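Local coordinates for protein thymidylate synthase ThyX (Streptomyces cacaoi subsp. asoensis, PDB 4P5A) that probably methylates dUMP to dTMP with methylenetetrahydrofolate as carbon donor and reduced FAD as cofactor, working as a homotetramer, at residues Y145-L155 with A165-T173. Sequence-based numbering, arbitrary orientation.
Sequences YEVAFEEYQRL and ARLVLPVST. With 5BU (5-bromo-uridine-5'-monophosphate), chain G.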
# COMPACT_ATOMS: atom_id res chain seq x y z
N TYR B 145 -34.24 -12.90 -10.51
CA TYR B 145 -33.16 -12.87 -11.54
C TYR B 145 -33.82 -12.84 -12.93
O TYR B 145 -33.32 -12.17 -13.83
CB TYR B 145 -32.26 -14.07 -11.46
CG TYR B 145 -31.50 -14.29 -10.14
CD1 TYR B 145 -31.41 -13.27 -9.16
CD2 TYR B 145 -30.83 -15.49 -9.92
CE1 TYR B 145 -30.72 -13.51 -7.96
CE2 TYR B 145 -30.15 -15.72 -8.77
CZ TYR B 145 -30.09 -14.72 -7.79
OH TYR B 145 -29.36 -14.95 -6.64
N GLU B 146 -34.94 -13.60 -13.11
CA GLU B 146 -35.60 -13.57 -14.42
C GLU B 146 -36.13 -12.18 -14.80
O GLU B 146 -35.93 -11.79 -15.97
CB GLU B 146 -36.79 -14.59 -14.48
CG GLU B 146 -36.34 -15.98 -14.40
CD GLU B 146 -37.53 -16.94 -14.39
OE1 GLU B 146 -38.58 -16.56 -13.78
OE2 GLU B 146 -37.36 -18.06 -14.97
N VAL B 147 -36.74 -11.44 -13.85
CA VAL B 147 -37.23 -10.11 -14.15
C VAL B 147 -36.06 -9.14 -14.36
O VAL B 147 -36.06 -8.39 -15.31
CB VAL B 147 -38.06 -9.60 -12.99
CG1 VAL B 147 -38.37 -8.07 -13.04
CG2 VAL B 147 -39.39 -10.41 -12.98
N ALA B 148 -35.01 -9.27 -13.53
CA ALA B 148 -33.82 -8.41 -13.76
C ALA B 148 -33.26 -8.60 -15.15
O ALA B 148 -32.96 -7.62 -15.87
CB ALA B 148 -32.75 -8.73 -12.66
N PHE B 149 -33.07 -9.85 -15.54
CA PHE B 149 -32.40 -10.08 -16.79
C PHE B 149 -33.32 -9.68 -17.94
O PHE B 149 -32.84 -9.18 -19.00
CB PHE B 149 -31.88 -11.48 -16.89
CG PHE B 149 -30.92 -11.63 -17.99
CD1 PHE B 149 -31.30 -12.19 -19.17
CD2 PHE B 149 -29.63 -11.05 -17.89
CE1 PHE B 149 -30.39 -12.27 -20.25
CE2 PHE B 149 -28.69 -11.16 -18.94
CZ PHE B 149 -29.10 -11.73 -20.14
N GLU B 150 -34.63 -9.91 -17.78
CA GLU B 150 -35.55 -9.55 -18.88
C GLU B 150 -35.53 -8.01 -19.09
O GLU B 150 -35.52 -7.50 -20.26
CB GLU B 150 -36.95 -10.09 -18.54
CG GLU B 150 -38.08 -9.45 -19.33
CD GLU B 150 -39.44 -9.84 -18.71
OE1 GLU B 150 -39.51 -10.91 -18.04
OE2 GLU B 150 -40.40 -9.05 -18.87
N GLU B 151 -35.45 -7.27 -17.98
CA GLU B 151 -35.38 -5.82 -18.06
C GLU B 151 -34.03 -5.33 -18.57
O GLU B 151 -33.98 -4.34 -19.30
CB GLU B 151 -35.73 -5.11 -16.73
CG GLU B 151 -37.18 -5.36 -16.19
CD GLU B 151 -38.27 -4.94 -17.22
OE1 GLU B 151 -38.05 -4.05 -18.08
OE2 GLU B 151 -39.32 -5.64 -17.19
N TYR B 152 -32.94 -6.01 -18.18
CA TYR B 152 -31.61 -5.66 -18.70
C TYR B 152 -31.65 -5.81 -20.22
O TYR B 152 -31.24 -4.90 -20.95
CB TYR B 152 -30.59 -6.62 -18.11
CG TYR B 152 -29.20 -6.50 -18.63
CD1 TYR B 152 -28.55 -7.56 -19.28
CD2 TYR B 152 -28.48 -5.30 -18.40
CE1 TYR B 152 -27.22 -7.46 -19.73
CE2 TYR B 152 -27.11 -5.19 -18.86
CZ TYR B 152 -26.51 -6.28 -19.50
OH TYR B 152 -25.23 -6.19 -19.97
N GLN B 153 -32.16 -6.95 -20.69
CA GLN B 153 -32.17 -7.14 -22.16
C GLN B 153 -33.10 -6.15 -22.86
O GLN B 153 -32.80 -5.71 -23.97
CB GLN B 153 -32.63 -8.57 -22.46
CG GLN B 153 -31.60 -9.63 -22.19
CD GLN B 153 -30.32 -9.42 -22.98
OE1 GLN B 153 -30.37 -9.30 -24.17
NE2 GLN B 153 -29.15 -9.38 -22.28
N ARG B 154 -34.23 -5.84 -22.23
CA ARG B 154 -35.15 -4.85 -22.83
C ARG B 154 -34.49 -3.49 -22.97
O ARG B 154 -34.63 -2.80 -24.03
CB ARG B 154 -36.39 -4.63 -21.95
CG ARG B 154 -37.57 -3.99 -22.75
CD ARG B 154 -38.76 -3.56 -21.88
NE ARG B 154 -39.19 -4.55 -20.89
CZ ARG B 154 -39.82 -5.71 -21.11
NH1 ARG B 154 -40.19 -6.17 -22.33
NH2 ARG B 154 -40.10 -6.45 -20.06
N LEU B 155 -33.77 -3.07 -21.93
CA LEU B 155 -33.01 -1.83 -22.00
C LEU B 155 -31.97 -1.87 -23.10
O LEU B 155 -31.90 -0.90 -23.88
CB LEU B 155 -32.36 -1.45 -20.67
CG LEU B 155 -33.43 -1.07 -19.63
CD1 LEU B 155 -32.73 -1.13 -18.18
CD2 LEU B 155 -34.17 0.31 -19.95
N ALA B 165 -27.83 0.13 -18.34
CA ALA B 165 -28.72 -1.05 -18.30
C ALA B 165 -28.39 -2.00 -17.17
O ALA B 165 -29.32 -2.63 -16.57
CB ALA B 165 -28.72 -1.80 -19.61
N ARG B 166 -27.09 -2.14 -16.85
CA ARG B 166 -26.72 -3.08 -15.77
C ARG B 166 -27.15 -2.67 -14.41
O ARG B 166 -26.96 -3.49 -13.48
CB ARG B 166 -25.26 -3.40 -15.76
CG ARG B 166 -24.28 -2.22 -15.69
CD ARG B 166 -24.30 -1.54 -14.30
NE ARG B 166 -23.17 -0.59 -14.28
CZ ARG B 166 -21.88 -0.90 -13.97
NH1 ARG B 166 -21.54 -2.12 -13.60
NH2 ARG B 166 -20.98 0.06 -14.12
N LEU B 167 -27.70 -1.45 -14.25
CA LEU B 167 -28.28 -1.07 -12.98
C LEU B 167 -29.28 -2.06 -12.40
O LEU B 167 -29.45 -2.13 -11.19
CB LEU B 167 -28.89 0.30 -13.07
CG LEU B 167 -28.00 1.47 -12.64
CD1 LEU B 167 -26.66 1.36 -13.34
CD2 LEU B 167 -28.79 2.74 -13.16
N VAL B 168 -30.00 -2.79 -13.27
CA VAL B 168 -31.05 -3.69 -12.78
C VAL B 168 -30.54 -5.07 -12.36
O VAL B 168 -31.33 -5.88 -11.80
CB VAL B 168 -32.16 -3.84 -13.88
CG1 VAL B 168 -32.81 -2.43 -14.09
CG2 VAL B 168 -31.60 -4.50 -15.11
N LEU B 169 -29.26 -5.37 -12.61
CA LEU B 169 -28.73 -6.76 -12.35
C LEU B 169 -28.33 -6.91 -10.89
O LEU B 169 -27.81 -5.93 -10.27
CB LEU B 169 -27.52 -7.14 -13.27
CG LEU B 169 -27.85 -7.07 -14.78
CD1 LEU B 169 -26.65 -7.32 -15.55
CD2 LEU B 169 -28.83 -8.15 -15.12
N PRO B 170 -28.55 -8.10 -10.31
CA PRO B 170 -28.41 -8.31 -8.91
C PRO B 170 -26.94 -8.54 -8.55
O PRO B 170 -26.08 -8.86 -9.42
CB PRO B 170 -29.17 -9.63 -8.69
CG PRO B 170 -29.06 -10.37 -9.97
CD PRO B 170 -29.14 -9.26 -10.99
N VAL B 171 -26.65 -8.45 -7.27
CA VAL B 171 -25.28 -8.66 -6.79
C VAL B 171 -24.86 -10.12 -6.86
O VAL B 171 -23.66 -10.47 -6.62
CB VAL B 171 -25.08 -8.11 -5.37
CG1 VAL B 171 -25.26 -6.54 -5.29
CG2 VAL B 171 -26.00 -8.83 -4.39
N SER B 172 -25.79 -11.01 -7.23
CA SER B 172 -25.49 -12.40 -7.46
C SER B 172 -24.98 -12.72 -8.85
O SER B 172 -24.64 -13.86 -9.16
CB SER B 172 -26.77 -13.22 -7.21
OG SER B 172 -27.72 -12.77 -8.22
N THR B 173 -24.98 -11.71 -9.74
CA THR B 173 -24.51 -11.87 -11.10
C THR B 173 -23.01 -12.32 -11.07
O THR B 173 -22.25 -11.75 -10.33
CB THR B 173 -24.54 -10.48 -11.82
OG1 THR B 173 -25.91 -10.03 -11.83
CG2 THR B 173 -24.12 -10.66 -13.29
P 5BU G . -17.98 -2.25 -14.19
OP1 5BU G . -18.76 -3.51 -14.11
OP2 5BU G . -18.52 -1.09 -13.48
OP3 5BU G . -17.37 -1.99 -15.49
O5' 5BU G . -16.69 -2.53 -13.28
C5' 5BU G . -16.04 -3.81 -13.38
C4' 5BU G . -14.86 -3.79 -12.36
O4' 5BU G . -13.79 -2.87 -12.91
C3' 5BU G . -15.12 -3.26 -10.97
O3' 5BU G . -14.12 -3.87 -10.04
C2' 5BU G . -14.86 -1.78 -11.13
O2' 5BU G . -14.51 -1.27 -9.89
C1' 5BU G . -13.70 -1.69 -12.09
N1 5BU G . -13.98 -0.51 -13.01
C2 5BU G . -13.93 0.77 -12.47
O2 5BU G . -13.55 0.85 -11.28
N3 5BU G . -14.21 1.86 -13.26
C4 5BU G . -14.52 1.76 -14.62
O4 5BU G . -14.88 2.78 -15.22
C5 5BU G . -14.54 0.49 -15.12
C6 5BU G . -14.28 -0.63 -14.38
BR 5BU G . -14.80 0.22 -16.99
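Leu169 sets its CD1 over the centre of the Tyr152 ring, a CH-pi contact of 3.8 Å to the ring centroid and 7° off the normal, where helix 131-157 of the ThyX fold packs against the end of helix 162-165, the 3-10 turn 166-168 and the loop leading into strand 174-181. With CG anti to the backbone N (chi1 174°), the Tyr152 ring is carried across to Leu169, its CD2 edge 3.3 Å from Ala165 O; its hydroxyl bonds to Val102 N. Ala148, Tyr152 and Leu155 pack closely on Val168 and Ala165, Ala148 CB coming 3.3 Å from Val168 O. At the other end Tyr145 bonds through OH to Tyr107 O, rests obliquely on Pro170 CG and brings CZ 3.1 Å from Ser172 OG; a leucine in its place would probably cost Tyr107 O the phenol donor and leave Pro170 and Ser172 less well covered. By contrast, exposed Glu146, Glu150 and Arg154 mark the solvent side, Arg154 reaching back by NE and NH2 to buried Glu151, whose OE1 also bonds to Ser140 OG of the second subunit. From the turn, Arg166 reaches the nucleotide phosphate bound between subunits: NH2 donates to OP2 of 5BU at 2.8 Å, at the guanidinium edge.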